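Putative hemin storage protein (Bordetella bronchiseptica, PDB 6AU1) cleaves deacetylated poly-beta-1,6-N-acetylglucosamine, a biofilm polysaccharide, through the glycoside hydrolase domain that makes up this chain. Local coordinates at residues P22-Q25 with N26-L29; V78-Q81 with L82-A86; P254-L257 with K258-F262. One frame throughout, in Å; residues are numbered along the deposited sequence.

In the fold
All three interactions are local contacts along helices of one TIM-barrel-like glycoside hydrolase domain, whose parallel strands curl into a barrel with helices packed outside. They follow one another along the chain: interaction 1 opens helix 22-39, interaction 2 fills most of helix 75-86, and interaction 3 covers most of the short helix 253-259 and the chain after it. Interactions 1 and 2, with centres about 15 Å apart, touch where Leu29 packs on Val78 and Gln81, joining two outer helices. Interaction 3 lies across the chain's centre from interaction 1, with centres about 37 Å apart, so two contacts adjoin in the helical layer and the third lies apart, at the entry to strand 262-266.

Interaction 1: P22-Q25 with N26-L29; sequences PEQQ and NRNL
Gln24 turns its amide so that it serves Arg27 with one end and Asn28 with the other, bridging side chains three and four residues further along the first turns of helix 22-39. Its CG stands anti to the backbone N (chi1 -176°) and the chain then bends at chi2, which brings the amide alongside Arg27 and Asn28. At the oxygen end, Arg27 NH2 donates to Gln24 OE1 at 3.1 Å. This acceptor lies at the guanidinium edge, in the plane of that group, yet the donor stands well above the carbonyl plane of the glutamine; the two flat groups are 72° apart and the side chains cross at about a right angle. At the other end, Gln24 NE2 gives a hydrogen bond to Asn28 OD1 at 3.0 Å. Here the acceptor is nearly in the glutamine amide plane, while the nitrogen sits above the asparagine carbonyl plane. Both ends of the Gln24 amide are therefore held, which fixes its rotation.

A bend at chi3 lays the Arg27 guanidinium back over the preceding turn, with the carbonyl O of Glu23 over the centre of one face, 3.7 Å from Arg27 CZ. The Glu23 side chain crosses that of Arg27 at about a right angle, its CG 3.6 Å from Arg27 NH1. The carboxylate is farther off, with 4.9 Å between Glu23 OE2 and Arg27 NH1, so any attraction is probably modest. Regular i to i+4 backbone bonds run from Asn26 N to Pro22 O through to Leu29 N to Gln25 O.

Gln25 OE1 accepts from Asp19 N and Asn28 ND2 donates to Ile17 O, tying the helix start to the preceding segment. Leu29 packs on Val78 and Gln81 of helix 75-86, its neighbour in the outer layer of the TIM-barrel-like domain.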
loop_
_atom_site.group_PDB
_atom_site.type_symbol
_atom_site.label_atom_id
_atom_site.label_comp_id
_atom_site.label_asym_id
_atom_site.label_seq_id
_atom_site.Cartn_x
_atom_site.Cartn_y
_atom_site.Cartn_z
ATOM N N PRO A 22 -5.446 21.419 -17.585
ATOM C CA PRO A 22 -6.037 20.127 -17.962
ATOM C C PRO A 22 -5.467 19.579 -19.275
ATOM O O PRO A 22 -5.499 18.365 -19.511
ATOM C CB PRO A 22 -7.537 20.446 -18.091
ATOM C CG PRO A 22 -7.596 21.918 -18.361
ATOM C CD PRO A 22 -6.434 22.517 -17.612
ATOM N N GLU A 23 -4.924 20.447 -20.116
ATOM C CA GLU A 23 -4.367 19.973 -21.375
ATOM C C GLU A 23 -3.000 19.329 -21.142
ATOM O O GLU A 23 -2.672 18.323 -21.768
ATOM C CB GLU A 23 -4.273 21.104 -22.397
ATOM C CG GLU A 23 -4.405 20.630 -23.837
ATOM C CD GLU A 23 -5.695 19.849 -24.102
ATOM O OE1 GLU A 23 -6.743 20.156 -23.477
ATOM O OE2 GLU A 23 -5.655 18.922 -24.943
ATOM N N GLN A 24 -2.210 19.891 -20.229
ATOM C CA GLN A 24 -0.967 19.231 -19.813
ATOM C C GLN A 24 -1.258 17.904 -19.116
ATOM O O GLN A 24 -0.538 16.917 -19.296
ATOM C CB GLN A 24 -0.154 20.136 -18.889
ATOM C CG GLN A 24 1.197 19.540 -18.506
ATOM C CD GLN A 24 2.085 19.331 -19.716
ATOM O OE1 GLN A 24 2.247 20.234 -20.541
ATOM N NE2 GLN A 24 2.651 18.128 -19.842
ATOM N N GLN A 25 -2.319 17.887 -18.315
ATOM C CA GLN A 25 -2.735 16.679 -17.627
ATOM C C GLN A 25 -3.086 15.592 -18.651
ATOM O O GLN A 25 -2.747 14.428 -18.473
ATOM C CB GLN A 25 -3.921 16.983 -16.709
ATOM C CG GLN A 25 -4.317 15.839 -15.788
ATOM C CD GLN A 25 -5.399 16.261 -14.819
ATOM O OE1 GLN A 25 -5.121 16.926 -13.821
ATOM N NE2 GLN A 25 -6.645 15.908 -15.127
ATOM N N ASN A 26 -3.761 15.981 -19.730
ATOM C CA ASN A 26 -4.097 15.032 -20.783
ATOM C C ASN A 26 -2.848 14.484 -21.471
ATOM O O ASN A 26 -2.760 13.291 -21.774
ATOM C CB ASN A 26 -5.016 15.686 -21.817
ATOM C CG ASN A 26 -5.348 14.749 -22.963
ATOM O OD1 ASN A 26 -6.112 13.802 -22.797
ATOM N ND2 ASN A 26 -4.764 14.998 -24.119
ATOM N N ARG A 27 -1.883 15.358 -21.726
ATOM C CA ARG A 27 -0.641 14.917 -22.357
ATOM C C ARG A 27 0.098 13.942 -21.443
ATOM O O ARG A 27 0.641 12.939 -21.911
ATOM C CB ARG A 27 0.245 16.113 -22.709
ATOM C CG ARG A 27 -0.285 16.901 -23.903
ATOM C CD ARG A 27 0.730 17.904 -24.409
ATOM N NE ARG A 27 0.843 19.056 -23.525
ATOM C CZ ARG A 27 0.058 20.126 -23.599
ATOM N NH1 ARG A 27 -0.900 20.178 -24.517
ATOM N NH2 ARG A 27 0.223 21.138 -22.755
ATOM N N ASN A 28 0.101 14.235 -20.142
ATOM C CA ASN A 28 0.693 13.338 -19.155
ATOM C C ASN A 28 0.048 11.957 -19.217
ATOM O O ASN A 28 0.735 10.932 -19.304
ATOM C CB ASN A 28 0.541 13.909 -17.738
ATOM C CG ASN A 28 1.349 15.180 -17.521
ATOM O OD1 ASN A 28 2.221 15.538 -18.330
ATOM N ND2 ASN A 28 1.070 15.870 -16.410
ATOM N N LEU A 29 -1.282 11.942 -19.171
ATOM C CA LEU A 29 -2.031 10.694 -19.253
ATOM C C LEU A 29 -1.695 9.929 -20.529
ATOM O O LEU A 29 -1.479 8.719 -20.491
ATOM C CB LEU A 29 -3.534 10.960 -19.180
ATOM C CG LEU A 29 -4.429 9.722 -19.269
ATOM C CD1 LEU A 29 -3.968 8.649 -18.281
ATOM C CD2 LEU A 29 -5.863 10.110 -19.007
#

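Interaction 2: V78-Q81 with L82-A86; sequences VAWQ and LKTRA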
loop_
_atom_site.group_PDB
_atom_site.type_symbol
_atom_site.label_atom_id
_atom_site.label_comp_id
_atom_site.label_asym_id
_atom_site.label_seq_id
_atom_site.Cartn_x
_atom_site.Cartn_y
_atom_site.Cartn_z
ATOM N N VAL A 78 -8.600 7.711 -15.569
ATOM C CA VAL A 78 -7.310 7.060 -15.793
ATOM C C VAL A 78 -7.486 5.550 -15.725
ATOM O O VAL A 78 -6.914 4.814 -16.532
ATOM C CB VAL A 78 -6.256 7.533 -14.789
ATOM C CG1 VAL A 78 -4.940 6.783 -14.977
ATOM C CG2 VAL A 78 -6.050 9.053 -14.952
ATOM N N ALA A 79 -8.310 5.089 -14.791
ATOM C CA ALA A 79 -8.596 3.658 -14.694
ATOM C C ALA A 79 -9.254 3.154 -15.978
ATOM O O ALA A 79 -8.856 2.120 -16.522
ATOM C CB ALA A 79 -9.485 3.370 -13.489
ATOM N N TRP A 80 -10.252 3.880 -16.482
ATOM C CA TRP A 80 -10.914 3.427 -17.709
ATOM C C TRP A 80 -9.950 3.413 -18.900
ATOM O O TRP A 80 -9.993 2.503 -19.736
ATOM C CB TRP A 80 -12.139 4.307 -18.041
ATOM C CG TRP A 80 -13.427 3.828 -17.405
ATOM C CD1 TRP A 80 -14.262 4.545 -16.583
ATOM C CD2 TRP A 80 -14.008 2.521 -17.522
ATOM N NE1 TRP A 80 -15.336 3.765 -16.203
ATOM C CE2 TRP A 80 -15.200 2.521 -16.762
ATOM C CE3 TRP A 80 -13.646 1.356 -18.209
ATOM C CZ2 TRP A 80 -16.022 1.399 -16.666
ATOM C CZ3 TRP A 80 -14.462 0.247 -18.107
ATOM C CH2 TRP A 80 -15.637 0.278 -17.345
ATOM N N GLN A 81 -9.085 4.418 -18.995
ATOM C CA GLN A 81 -8.192 4.477 -20.149
ATOM C C GLN A 81 -7.124 3.398 -20.072
ATOM O O GLN A 81 -6.770 2.819 -21.096
ATOM C CB GLN A 81 -7.548 5.852 -20.283
ATOM C CG GLN A 81 -8.555 6.928 -20.649
ATOM C CD GLN A 81 -7.963 8.035 -21.490
ATOM O OE1 GLN A 81 -6.949 7.849 -22.162
ATOM N NE2 GLN A 81 -8.597 9.202 -21.458
ATOM N N LEU A 82 -6.601 3.144 -18.871
ATOM C CA LEU A 82 -5.686 2.018 -18.687
ATOM C C LEU A 82 -6.342 0.700 -19.095
ATOM O O LEU A 82 -5.742 -0.100 -19.826
ATOM C CB LEU A 82 -5.210 1.942 -17.234
ATOM C CG LEU A 82 -4.116 2.947 -16.874
ATOM C CD1 LEU A 82 -3.884 2.926 -15.373
ATOM C CD2 LEU A 82 -2.817 2.628 -17.618
ATOM N N LYS A 83 -7.580 0.482 -18.649
ATOM C CA LYS A 83 -8.276 -0.766 -18.960
ATOM C C LYS A 83 -8.541 -0.925 -20.452
ATOM O O LYS A 83 -8.267 -1.982 -21.032
ATOM C CB LYS A 83 -9.600 -0.861 -18.186
ATOM C CG LYS A 83 -9.393 -1.058 -16.684
ATOM C CD LYS A 83 -10.704 -1.280 -15.931
ATOM C CE LYS A 83 -11.404 -2.567 -16.367
ATOM N NZ LYS A 83 -10.562 -3.788 -16.194
ATOM N N THR A 84 -9.069 0.121 -21.076
ATOM C CA THR A 84 -9.535 -0.001 -22.449
ATOM C C THR A 84 -8.438 0.198 -23.488
ATOM O O THR A 84 -8.462 -0.446 -24.540
ATOM C CB THR A 84 -10.678 0.992 -22.734
ATOM O OG1 THR A 84 -10.198 2.336 -22.604
ATOM C CG2 THR A 84 -11.807 0.768 -21.750
ATOM N N ARG A 85 -7.485 1.082 -23.212
ATOM C CA ARG A 85 -6.455 1.401 -24.204
ATOM C C ARG A 85 -5.176 0.580 -24.006
ATOM O O ARG A 85 -4.535 0.187 -24.981
ATOM C CB ARG A 85 -6.122 2.899 -24.182
ATOM C CG ARG A 85 -7.307 3.820 -24.498
ATOM C CD ARG A 85 -6.876 5.273 -24.684
ATOM N NE ARG A 85 -8.020 6.134 -24.989
ATOM C CZ ARG A 85 -7.933 7.407 -25.371
ATOM N NH1 ARG A 85 -6.748 7.988 -25.503
ATOM N NH2 ARG A 85 -9.039 8.097 -25.628
ATOM N N ALA A 86 -4.809 0.314 -22.756
ATOM C CA ALA A 86 -3.585 -0.443 -22.477
ATOM C C ALA A 86 -3.873 -1.917 -22.194
ATOM O O ALA A 86 -2.965 -2.747 -22.223
ATOM C CB ALA A 86 -2.827 0.186 -21.307
#
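Two donors of Thr84 converge on the carbonyl O of Trp80, one turn earlier in helix 75-86. Thr84 OG1 donates to Trp80 O at 2.9 Å and Thr84 N to the same oxygen, the two arriving from opposite faces of the carbonyl plane. With chi1 at 63°, the hydroxyl of Thr84 is turned back toward the preceding turn, a common way for a threonine hydroxyl to be satisfied within a helix. Other i to i+4 backbone bonds continue the helix, including Arg85 N to Gln81 O at 2.8 Å; the weak bond from Ala86 N to Leu82 O extends this series.

Among the polar ends, Gln81 and Arg85 run side by side and point the same way. The oxygen OE1 of Gln81 sits over one face of the guanidinium, toward its rim, 3.3 Å from Arg85 NH1. The angle is poor for a hydrogen bond, so the contact is probably electrostatic, amide oxygen against positive guanidinium. In van der Waals contact, Val78 CG1 meets Leu82 CD1 at 4.0 Å with the two side chains parallel, and Thr84 CG2 approaches Trp80 CE3 obliquely.

Trp80 also stacks on His153, and Lys83 NZ forms a salt bridge with Asp155. As an outer helix of the barrel, helix 75-86 packs on helix 22-39 through Leu82 and Arg85, on strand 43-47 through Val78 and Leu82, and on Val90 of strand 89-94 through Leu82 and Lys83.

Interaction 3: P254-L257 with K258-F262; sequences PEFL and KSYDF
In the last, weakly bonded part of helix 253-259, Phe256 O accepts from both Ser259 N and Tyr260 N, the latter at 2.9 Å and nearly in line with the carbonyl, whereas Ser259 N stands well above the carbonyl plane. Lys258 N is shared, bonded to Pro254 O at 3.2 Å and only weakly to Glu255 O. The serine hydroxyl adds a further link, Ser259 OG donating to Glu255 O at 3.1 Å and approaching close to the line of the C=O bond, with OG set beside its own backbone N (chi1 -51°).

On one side of the turn Phe256 and Tyr260 form a T-shaped pair. The edge of Tyr260 meets the face of Phe256, with CE2 of Tyr260 3.9 Å from CG of Phe256, the centroids 5.2 Å apart and the planes at 69°. Beyond the turn, backbone bonds between Phe262 and Val231 set the chain into the parallel barrel beside strand 230-235, so the aromatic pair lies at the passage from helix to strand that recurs in TIM-barrel-like folds. The phenol is held at its far end, Tyr260 OH bonding to Thr213 and Arg233, while its ring packs on Ile210 and Met214 of helix 195-223.

Glu255 and Lys258 run side by side and point the same way, making a long salt bridge from Glu255 OE2 to Lys258 NZ at 3.6 Å. Lys258 NZ is almost equally far from OE1 of Glu255, so the ammonium faces both carboxylate oxygens; Arg207 is a second, weak and distant, partner of Glu255. Leu257 packs on Thr297 of strand 297-305, and its carbonyl accepts from Arg296.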
loop_
_atom_site.group_PDB
_atom_site.type_symbol
_atom_site.label_atom_id
_atom_site.label_comp_id
_atom_site.label_asym_id
_atom_site.label_seq_id
_atom_site.Cartn_x
_atom_site.Cartn_y
_atom_site.Cartn_z
ATOM N N PRO A 254 3.128 -14.326 7.287
ATOM C CA PRO A 254 2.193 -15.465 7.298
ATOM C C PRO A 254 0.722 -15.056 7.322
ATOM O O PRO A 254 -0.097 -15.661 6.620
ATOM C CB PRO A 254 2.549 -16.202 8.595
ATOM C CG PRO A 254 3.931 -15.812 8.890
ATOM C CD PRO A 254 4.111 -14.425 8.386
ATOM N N GLU A 255 0.394 -14.052 8.131
ATOM C CA GLU A 255 -0.986 -13.606 8.257
ATOM C C GLU A 255 -1.454 -12.921 6.971
ATOM O O GLU A 255 -2.610 -13.069 6.578
ATOM C CB GLU A 255 -1.146 -12.661 9.448
ATOM C CG GLU A 255 -0.907 -13.335 10.802
ATOM C CD GLU A 255 -1.895 -14.454 11.076
ATOM O OE1 GLU A 255 -3.090 -14.290 10.751
ATOM O OE2 GLU A 255 -1.478 -15.504 11.611
ATOM N N PHE A 256 -0.562 -12.175 6.326
ATOM C CA PHE A 256 -0.908 -11.526 5.056
ATOM C C PHE A 256 -1.177 -12.579 3.998
ATOM O O PHE A 256 -2.132 -12.464 3.217
ATOM C CB PHE A 256 0.206 -10.592 4.565
ATOM C CG PHE A 256 0.149 -9.187 5.135
ATOM C CD1 PHE A 256 -0.303 -8.949 6.425
ATOM C CD2 PHE A 256 0.571 -8.111 4.370
ATOM C CE1 PHE A 256 -0.340 -7.643 6.938
ATOM C CE2 PHE A 256 0.527 -6.804 4.876
ATOM C CZ PHE A 256 0.087 -6.584 6.169
ATOM N N LEU A 257 -0.336 -13.609 3.966
ATOM C CA LEU A 257 -0.479 -14.648 2.949
ATOM C C LEU A 257 -1.804 -15.380 3.095
ATOM O O LEU A 257 -2.357 -15.876 2.108
ATOM C CB LEU A 257 0.681 -15.651 3.022
ATOM C CG LEU A 257 2.032 -15.180 2.474
ATOM C CD1 LEU A 257 3.149 -16.147 2.871
ATOM C CD2 LEU A 257 1.977 -15.001 0.955
ATOM N N LYS A 258 -2.309 -15.450 4.326
ATOM C CA LYS A 258 -3.558 -16.144 4.594
ATOM C C LYS A 258 -4.778 -15.332 4.174
ATOM O O LYS A 258 -5.850 -15.897 3.937
ATOM C CB LYS A 258 -3.662 -16.496 6.084
ATOM C CG LYS A 258 -2.821 -17.690 6.501
ATOM C CD LYS A 258 -2.681 -17.776 8.014
ATOM C CE LYS A 258 -4.030 -17.747 8.713
ATOM N NZ LYS A 258 -3.876 -17.852 10.194
ATOM N N SER A 259 -4.615 -14.019 4.071
ATOM C CA SER A 259 -5.771 -13.132 3.946
ATOM C C SER A 259 -5.868 -12.341 2.645
ATOM O O SER A 259 -6.964 -11.942 2.248
ATOM C CB SER A 259 -5.781 -12.151 5.115
ATOM O OG SER A 259 -5.661 -12.838 6.351
ATOM N N TYR A 260 -4.743 -12.091 1.986
ATOM C CA TYR A 260 -4.783 -11.307 0.749
ATOM C C TYR A 260 -4.511 -12.192 -0.453
ATOM O O TYR A 260 -3.854 -13.221 -0.337
ATOM C CB TYR A 260 -3.779 -10.144 0.797
ATOM C CG TYR A 260 -4.059 -9.222 1.959
ATOM C CD1 TYR A 260 -5.117 -8.332 1.914
ATOM C CD2 TYR A 260 -3.291 -9.281 3.123
ATOM C CE1 TYR A 260 -5.394 -7.499 2.983
ATOM C CE2 TYR A 260 -3.565 -8.467 4.191
ATOM C CZ TYR A 260 -4.615 -7.584 4.124
ATOM O OH TYR A 260 -4.898 -6.779 5.198
ATOM N N ASP A 261 -5.034 -11.799 -1.611
ATOM C CA ASP A 261 -4.751 -12.558 -2.821
ATOM C C ASP A 261 -3.288 -12.426 -3.190
ATOM O O ASP A 261 -2.653 -13.399 -3.611
ATOM C CB ASP A 261 -5.628 -12.091 -3.966
ATOM C CG ASP A 261 -7.087 -12.319 -3.688
ATOM O OD1 ASP A 261 -7.500 -13.494 -3.686
ATOM O OD2 ASP A 261 -7.810 -11.329 -3.462
ATOM N N PHE A 262 -2.761 -11.218 -3.010
ATOM C CA PHE A 262 -1.352 -10.946 -3.245
ATOM C C PHE A 262 -0.772 -10.108 -2.134
ATOM O O PHE A 262 -1.445 -9.237 -1.575
ATOM C CB PHE A 262 -1.147 -10.234 -4.583
ATOM C CG PHE A 262 -1.551 -11.065 -5.762
ATOM C CD1 PHE A 262 -0.788 -12.157 -6.138
ATOM C CD2 PHE A 262 -2.699 -10.772 -6.474
ATOM C CE1 PHE A 262 -1.156 -12.932 -7.224
ATOM C CE2 PHE A 262 -3.072 -11.545 -7.549
ATOM C CZ PHE A 262 -2.298 -12.627 -7.921
#